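Local coordinates for uncharacterized protein (Kribbella flavida, PDB 4LMI) that is of unknown function but belongs to the SnoaL-like group of the NTF2 clan and may be a ketosteroid isomerase, at residues V69-A74 with E132-G137; S78-V83 with V95-V100; G88-V93 with W112-E117. One frame throughout, in Å; residues are numbered along the deposited sequence. Where two conformers were deposited one is given.

Interaction 1 of 3, residues V69-A74 with E132-G137; sequences VTRLLA and ELDRFG
R71 and D134 form a bidentate salt bridge that ties the C-terminal tail, 132-137, to strand 65-75, an outermost strand, within this chain, of the mixed sheet of this NTF2-like fold. The guanidinium meets the carboxylate end-on. NH1 of R71 reaches OD1 of D134 at 2.8 Å, and NH2 of R71 reaches OD2 of D134, also at 2.8 Å, in a nearly straight bond (171°). Both oxygens offer their syn lone pairs and the two planes lie 17° apart, so the pair of bonds fixes the rotation of each group. The R71 chain runs extended from CG to NE to get there.

A water extends the polar network: it accepts from OG1 of T70 and donates to OD1 of D134. On the next strand, OG of S82 bonds to OG1 of T70 and to NH1 of R71, two residues that together form a classic beta bulge opposite S82.

Van der Waals packing is slighter. CG2 of T70 lies 3.9 Å from O of L133, while CD1 of L133 sits over one face of the R71 guanidinium, offset toward its rim, 4.0 Å from NH2 of R71.

Interaction 2 of 3, residues S78-V83 with V95-V100; sequences SAAVSV and VVFLEV
S78-V83 and V95-V100 are antiparallel neighbours in the main sheet, the two arms of the hairpin formed by strands 78-87 and 90-101, and their contact is mostly buried. The segments run at 159° to each other with their axes 4.6 Å apart at the closest. A79 with L98 and V81 with V96 are the hydrogen-bonded pairs; S78 with E99, A80 with F97 and S82 with V95 are the non-hydrogen-bonded ones. N of A79 donates to O of L98 at 3.0 Å and N of L98 returns a bond to O of A79 at 2.9 Å; V81 and V96 exchange a second pair of bonds. CA-H...O contacts fill in between, such as CA of F97 to O of A79.

The two faces of the sheet differ. On the one carrying A79, V81, V96 and L98, CB of A79 and CB of L98 meet at 4.1 Å, and F18 of helix 6-22 packs on V81 and V96. The face carrying S78, A80, S82, V95, F97 and E99 turns to the second subunit, where A80 and V95 each pack on their own counterparts. Here the F97 ring swings past A80, its CE1 3.7 Å from CB of A80, and R71 of the second subunit makes a cation-pi contact with it.

A polar pair ends this face. In the conformer given, one of two, E99 bends about its CB-CG bond (chi2 -65°), turning its carboxylate back to S78, and OG of S78 donates to the syn lone pair of OE1 of E99 at 2.6 Å. The bond may not be permanent. The four backbone bonds therefore hold the strands, and the hydroxyl could partly offset the carboxylate's charge when E99 takes this conformer.

Interaction 3 of 3, residues G88-V93 with W112-E117; sequences GDERLV and WPEAYE
E90 approaches the E114 side chain at about a right angle. Its chain is extended, with CG anti to the backbone N (chi1 -171°), and carries the acid group across to E114. OE2 of E90 and OE2 of E114 are only 2.7 Å apart, with the two carboxylate planes 28° from each other. Two charged carboxylates would repel at this distance, so one of them may well be protonated, though the model cannot show which. L92 was modelled in two conformers; in the one given it lies alongside E114 and points the same way, CD2 of L92 3.7 Å from CG of E114, so that the leucine packs on the aliphatic part of the glutamate.

These residues join the start of strand 90-101 to the chain that leaves strand 104-111, its neighbour in the sheet of this NTF2-like fold. Deeper along the strand, V93 takes over. Its carbonyl O points at the W112-P113 link, 3.1 Å from CD of P113 and 3.4 Å from CE3 of the W112 indole, while CA of W112 makes a longer CA-H...O contact with it. CG1 of V93 adds an apolar touch to CG of P113. The indole packs against V83 and L85 of strand 78-87, and its NE1 bonds to D110; a bound HEPES molecule, probably from the crystallisation liquor, lies about 4 Å from its side chain.

Q43 of the second subunit donates to O of E114 and packs on P113. A water accepts from N of A115 at 3.0 Å and gives only a weak bond to O of R91.

How the interactions relate
Interaction 2 is the buried one, its centre about 6 Å from the centre of the chain; interactions 1 and 3 are partly buried and farther out. All three reach the same sheet and touch the second subunit. Interactions 2 and 3 share strand 90-101, whereas interactions 1 and 2 meet through neighbouring strands 65-75 and 78-87, with N of L73 2.9 Å from O of A80, a probable hydrogen bond. Interactions 1 and 3 pack together through F136, which lies against V93 and P113. The chemistry follows place: backbone bonds and apolar side chains inside, with a polar pair at one end; a salt bridge anchoring the tail; and a close acid pair where 112-117 leaves the sheet.

Interaction 1 of 3, residues V69-A74 with E132-G137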
# COMPACT_ATOMS: atom_id res chain seq x y z
N VAL B 69 -1.62 -12.62 4.58
CA VAL B 69 -1.38 -11.90 3.33
C VAL B 69 -2.66 -11.91 2.47
O VAL B 69 -3.27 -12.97 2.27
CB VAL B 69 -0.20 -12.51 2.55
CG1 VAL B 69 -0.09 -11.89 1.16
CG2 VAL B 69 1.11 -12.32 3.32
N THR B 70 -3.06 -10.74 1.99
CA THR B 70 -4.27 -10.61 1.17
C THR B 70 -3.96 -10.27 -0.29
O THR B 70 -4.71 -10.66 -1.20
CB THR B 70 -5.25 -9.56 1.74
OG1 THR B 70 -4.54 -8.35 2.04
CG2 THR B 70 -5.89 -10.09 3.01
N ARG B 71 -2.87 -9.55 -0.51
CA ARG B 71 -2.36 -9.28 -1.85
C ARG B 71 -0.86 -9.35 -1.80
O ARG B 71 -0.24 -8.96 -0.80
CB ARG B 71 -2.76 -7.88 -2.34
CG ARG B 71 -4.24 -7.57 -2.37
CD ARG B 71 -4.44 -6.13 -2.82
NE ARG B 71 -5.83 -5.69 -2.71
CZ ARG B 71 -6.42 -5.31 -1.58
NH1 ARG B 71 -5.76 -5.32 -0.43
NH2 ARG B 71 -7.70 -4.91 -1.60
N LEU B 72 -0.26 -9.83 -2.89
CA LEU B 72 1.19 -9.83 -3.01
C LEU B 72 1.58 -9.54 -4.46
O LEU B 72 1.40 -10.38 -5.34
CB LEU B 72 1.78 -11.15 -2.52
CG LEU B 72 3.28 -11.19 -2.16
CD1 LEU B 72 3.60 -12.38 -1.28
CD2 LEU B 72 4.18 -11.20 -3.40
N LEU B 73 2.12 -8.35 -4.69
CA LEU B 73 2.60 -7.97 -6.02
C LEU B 73 4.12 -7.92 -6.03
O LEU B 73 4.73 -7.43 -5.08
CB LEU B 73 2.03 -6.61 -6.44
CG LEU B 73 0.55 -6.53 -6.82
CD1 LEU B 73 -0.37 -6.65 -5.61
CD2 LEU B 73 0.30 -5.21 -7.55
N ALA B 74 4.72 -8.44 -7.10
CA ALA B 74 6.17 -8.38 -7.31
C ALA B 74 6.45 -7.77 -8.67
O ALA B 74 5.77 -8.07 -9.65
CB ALA B 74 6.78 -9.77 -7.22
N GLU B 132 -14.30 -6.06 0.54
CA GLU B 132 -14.25 -7.47 0.17
C GLU B 132 -13.11 -8.25 0.84
O GLU B 132 -13.34 -9.29 1.47
CB GLU B 132 -14.19 -7.61 -1.35
CG GLU B 132 -14.52 -9.00 -1.87
CD GLU B 132 -14.24 -9.16 -3.36
OE1 GLU B 132 -13.51 -8.33 -3.92
OE2 GLU B 132 -14.76 -10.13 -3.96
N LEU B 133 -11.88 -7.75 0.71
CA LEU B 133 -10.68 -8.48 1.17
C LEU B 133 -10.11 -7.95 2.49
O LEU B 133 -9.50 -8.71 3.25
CB LEU B 133 -9.58 -8.43 0.11
CG LEU B 133 -9.80 -8.98 -1.30
CD1 LEU B 133 -8.55 -8.73 -2.14
CD2 LEU B 133 -10.15 -10.46 -1.29
N ASP B 134 -10.29 -6.66 2.73
CA ASP B 134 -9.58 -5.95 3.79
C ASP B 134 -10.45 -5.80 5.04
O ASP B 134 -11.53 -5.21 4.99
CB ASP B 134 -9.12 -4.59 3.26
CG ASP B 134 -8.36 -4.70 1.95
OD1 ASP B 134 -7.19 -5.15 1.97
OD2 ASP B 134 -8.93 -4.35 0.89
N ARG B 135 -9.95 -6.32 6.16
CA ARG B 135 -10.74 -6.46 7.37
C ARG B 135 -10.41 -5.44 8.46
O ARG B 135 -9.34 -5.48 9.07
CB ARG B 135 -10.62 -7.89 7.93
CG ARG B 135 -11.14 -8.99 7.01
CD ARG B 135 -12.64 -9.28 7.19
NE ARG B 135 -13.49 -8.14 6.85
CZ ARG B 135 -13.81 -7.76 5.61
NH1 ARG B 135 -14.59 -6.69 5.44
NH2 ARG B 135 -13.36 -8.42 4.55
N PHE B 136 -11.34 -4.52 8.69
CA PHE B 136 -11.26 -3.62 9.83
C PHE B 136 -12.34 -4.03 10.84
O PHE B 136 -12.36 -3.57 11.98
CB PHE B 136 -11.43 -2.16 9.39
CG PHE B 136 -10.30 -1.66 8.52
CD1 PHE B 136 -10.34 -1.81 7.14
CD2 PHE B 136 -9.20 -1.02 9.09
CE1 PHE B 136 -9.30 -1.34 6.34
CE2 PHE B 136 -8.16 -0.56 8.29
CZ PHE B 136 -8.21 -0.72 6.92
N GLY B 137 -13.22 -4.93 10.39
CA GLY B 137 -14.26 -5.54 11.22
C GLY B 137 -14.79 -6.80 10.56
O GLY B 137 -14.27 -7.25 9.53
O HOH W 1 -5.64 -6.70 3.66

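Interaction 2 of 3, residues S78-V83 with V95-V100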
# COMPACT_ATOMS: atom_id res chain seq x y z
N SER B 78 11.03 -5.07 -6.46
CA SER B 78 10.04 -4.45 -5.57
C SER B 78 8.84 -5.34 -5.32
O SER B 78 8.37 -6.03 -6.23
CB SER B 78 9.56 -3.12 -6.17
OG SER B 78 10.65 -2.28 -6.51
N ALA B 79 8.35 -5.32 -4.08
CA ALA B 79 7.10 -6.00 -3.73
C ALA B 79 6.18 -5.04 -2.99
O ALA B 79 6.64 -4.14 -2.28
CB ALA B 79 7.38 -7.23 -2.88
N ALA B 80 4.87 -5.22 -3.17
CA ALA B 80 3.87 -4.55 -2.34
C ALA B 80 2.95 -5.62 -1.81
O ALA B 80 2.42 -6.43 -2.58
CB ALA B 80 3.10 -3.52 -3.14
N VAL B 81 2.76 -5.64 -0.50
CA VAL B 81 2.01 -6.71 0.14
C VAL B 81 1.00 -6.08 1.09
O VAL B 81 1.35 -5.22 1.90
CB VAL B 81 2.95 -7.65 0.93
CG1 VAL B 81 2.17 -8.81 1.55
CG2 VAL B 81 4.08 -8.17 0.06
N SER B 82 -0.26 -6.48 0.97
CA SER B 82 -1.23 -6.10 1.98
C SER B 82 -1.50 -7.30 2.87
O SER B 82 -1.47 -8.44 2.41
CB SER B 82 -2.53 -5.56 1.37
OG SER B 82 -3.17 -6.53 0.57
N VAL B 83 -1.71 -7.02 4.15
CA VAL B 83 -2.02 -8.05 5.14
C VAL B 83 -3.21 -7.63 5.99
O VAL B 83 -3.42 -6.43 6.25
CB VAL B 83 -0.81 -8.36 6.06
CG1 VAL B 83 0.39 -8.86 5.26
CG2 VAL B 83 -0.42 -7.14 6.90
N VAL B 95 -0.01 -2.35 4.68
CA VAL B 95 0.46 -2.34 3.31
C VAL B 95 1.95 -2.09 3.41
O VAL B 95 2.37 -1.07 3.96
CB VAL B 95 -0.21 -1.25 2.44
CG1 VAL B 95 0.33 -1.34 1.02
CG2 VAL B 95 -1.73 -1.40 2.43
N VAL B 96 2.72 -3.03 2.90
CA VAL B 96 4.17 -3.04 3.08
C VAL B 96 4.87 -3.05 1.73
O VAL B 96 4.57 -3.88 0.87
CB VAL B 96 4.61 -4.28 3.89
CG1 VAL B 96 6.13 -4.31 4.05
CG2 VAL B 96 3.93 -4.32 5.25
N PHE B 97 5.81 -2.12 1.54
CA PHE B 97 6.65 -2.11 0.35
C PHE B 97 8.01 -2.67 0.68
O PHE B 97 8.64 -2.24 1.65
CB PHE B 97 6.78 -0.71 -0.24
CG PHE B 97 5.49 -0.17 -0.80
CD1 PHE B 97 5.08 -0.49 -2.09
CD2 PHE B 97 4.67 0.65 -0.02
CE1 PHE B 97 3.89 0.01 -2.60
CE2 PHE B 97 3.48 1.15 -0.53
CZ PHE B 97 3.09 0.83 -1.82
N LEU B 98 8.44 -3.64 -0.12
CA LEU B 98 9.76 -4.24 0.05
C LEU B 98 10.64 -3.94 -1.14
O LEU B 98 10.16 -3.83 -2.27
CB LEU B 98 9.64 -5.77 0.21
CG LEU B 98 8.73 -6.34 1.30
CD1 LEU B 98 8.70 -7.86 1.18
CD2 LEU B 98 9.20 -5.93 2.68
N GLU B 99 11.94 -3.78 -0.88
CA GLU B 99 12.92 -3.71 -1.95
C GLU B 99 13.97 -4.77 -1.69
O GLU B 99 14.41 -4.95 -0.54
CB GLU B 99 13.57 -2.31 -2.03
CG GLU B 99 12.57 -1.17 -2.18
CD GLU B 99 11.80 -1.21 -3.48
OE1 GLU B 99 12.24 -1.90 -4.43
OE2 GLU B 99 10.75 -0.54 -3.57
N VAL B 100 14.34 -5.49 -2.74
CA VAL B 100 15.27 -6.62 -2.66
C VAL B 100 16.57 -6.27 -3.38
O VAL B 100 16.54 -5.76 -4.50
CB VAL B 100 14.65 -7.88 -3.31
CG1 VAL B 100 15.62 -9.06 -3.28
CG2 VAL B 100 13.32 -8.22 -2.66

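Interaction 3 of 3, residues G88-V93 with W112-E117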
# COMPACT_ATOMS: atom_id res chain seq x y z
N GLY B 88 -3.76 -7.60 18.94
CA GLY B 88 -4.49 -7.65 20.20
C GLY B 88 -5.95 -7.93 19.93
O GLY B 88 -6.32 -9.04 19.54
N ASP B 89 -6.78 -6.90 20.14
CA ASP B 89 -8.22 -6.98 19.90
C ASP B 89 -8.62 -6.20 18.65
O ASP B 89 -9.78 -6.25 18.23
CB ASP B 89 -8.99 -6.45 21.11
CG ASP B 89 -8.66 -5.01 21.43
OD1 ASP B 89 -7.69 -4.47 20.84
OD2 ASP B 89 -9.36 -4.40 22.26
N GLU B 90 -7.66 -5.49 18.06
CA GLU B 90 -7.92 -4.62 16.91
C GLU B 90 -7.70 -5.33 15.58
O GLU B 90 -6.73 -6.08 15.41
CB GLU B 90 -7.05 -3.37 17.00
CG GLU B 90 -7.38 -2.30 15.98
CD GLU B 90 -6.69 -0.98 16.26
OE1 GLU B 90 -6.80 -0.47 17.40
OE2 GLU B 90 -6.05 -0.44 15.34
N ARG B 91 -8.62 -5.10 14.65
CA ARG B 91 -8.48 -5.56 13.27
C ARG B 91 -7.90 -4.42 12.44
O ARG B 91 -8.47 -3.32 12.38
CB ARG B 91 -9.83 -6.04 12.71
CG ARG B 91 -10.48 -7.13 13.54
CD ARG B 91 -10.24 -8.52 12.97
NE ARG B 91 -11.34 -8.95 12.11
CZ ARG B 91 -11.34 -10.05 11.37
NH1 ARG B 91 -10.30 -10.85 11.36
NH2 ARG B 91 -12.40 -10.35 10.62
N LEU B 92 -6.75 -4.69 11.82
CA LEU B 92 -5.96 -3.69 11.12
C LEU B 92 -5.60 -4.18 9.73
O LEU B 92 -5.71 -5.37 9.44
CB LEU B 92 -4.66 -3.44 11.88
CG LEU B 92 -4.64 -2.38 12.97
CD1 LEU B 92 -4.03 -2.95 14.24
CD2 LEU B 92 -3.88 -1.15 12.50
N VAL B 93 -5.18 -3.26 8.87
CA VAL B 93 -4.62 -3.62 7.57
C VAL B 93 -3.21 -3.04 7.48
O VAL B 93 -2.94 -1.92 7.92
CB VAL B 93 -5.50 -3.15 6.39
CG1 VAL B 93 -4.78 -3.30 5.06
CG2 VAL B 93 -6.80 -3.94 6.37
N TRP B 112 0.22 1.28 8.13
CA TRP B 112 -0.83 0.62 8.92
C TRP B 112 -2.07 1.46 8.94
O TRP B 112 -2.35 2.12 9.94
CB TRP B 112 -0.31 0.30 10.32
CG TRP B 112 0.83 -0.68 10.25
CD1 TRP B 112 2.19 -0.41 10.32
CD2 TRP B 112 0.73 -2.12 10.00
NE1 TRP B 112 2.93 -1.56 10.16
CE2 TRP B 112 2.11 -2.62 9.97
CE3 TRP B 112 -0.32 -3.02 9.83
CZ2 TRP B 112 2.40 -3.97 9.77
CZ3 TRP B 112 -0.01 -4.37 9.63
CH2 TRP B 112 1.31 -4.83 9.60
N PRO B 113 -2.83 1.45 7.83
CA PRO B 113 -4.05 2.25 7.79
C PRO B 113 -5.06 1.73 8.80
O PRO B 113 -5.17 0.52 8.99
CB PRO B 113 -4.57 2.05 6.36
CG PRO B 113 -3.91 0.79 5.87
CD PRO B 113 -2.58 0.78 6.54
N GLU B 114 -5.75 2.66 9.45
CA GLU B 114 -6.80 2.32 10.42
C GLU B 114 -8.13 2.88 9.97
O GLU B 114 -8.17 3.83 9.18
CB GLU B 114 -6.44 2.88 11.80
CG GLU B 114 -5.16 2.29 12.36
CD GLU B 114 -4.84 2.77 13.76
OE1 GLU B 114 -4.46 3.95 13.91
OE2 GLU B 114 -4.94 1.95 14.69
N ALA B 115 -9.22 2.29 10.45
CA ALA B 115 -10.57 2.77 10.13
C ALA B 115 -10.72 4.24 10.52
O ALA B 115 -10.10 4.70 11.48
CB ALA B 115 -11.62 1.92 10.83
N TYR B 116 -11.50 4.99 9.75
CA TYR B 116 -11.85 6.37 10.09
C TYR B 116 -13.21 6.72 9.52
O TYR B 116 -13.70 6.05 8.61
CB TYR B 116 -10.77 7.38 9.63
CG TYR B 116 -10.59 7.53 8.12
CD1 TYR B 116 -11.33 8.48 7.40
CD2 TYR B 116 -9.66 6.76 7.43
CE1 TYR B 116 -11.16 8.63 6.03
CE2 TYR B 116 -9.48 6.90 6.06
CZ TYR B 116 -10.24 7.83 5.36
OH TYR B 116 -10.06 7.98 4.00
N GLU B 117 -13.84 7.76 10.07
CA GLU B 117 -15.12 8.24 9.57
C GLU B 117 -14.93 9.06 8.30
O GLU B 117 -14.12 9.98 8.28
CB GLU B 117 -15.87 9.05 10.63
CG GLU B 117 -16.68 8.20 11.60
CD GLU B 117 -17.73 7.34 10.90
OE1 GLU B 117 -18.47 7.86 10.03
OE2 GLU B 117 -17.82 6.14 11.22
O HOH W 2 -8.72 0.03 12.30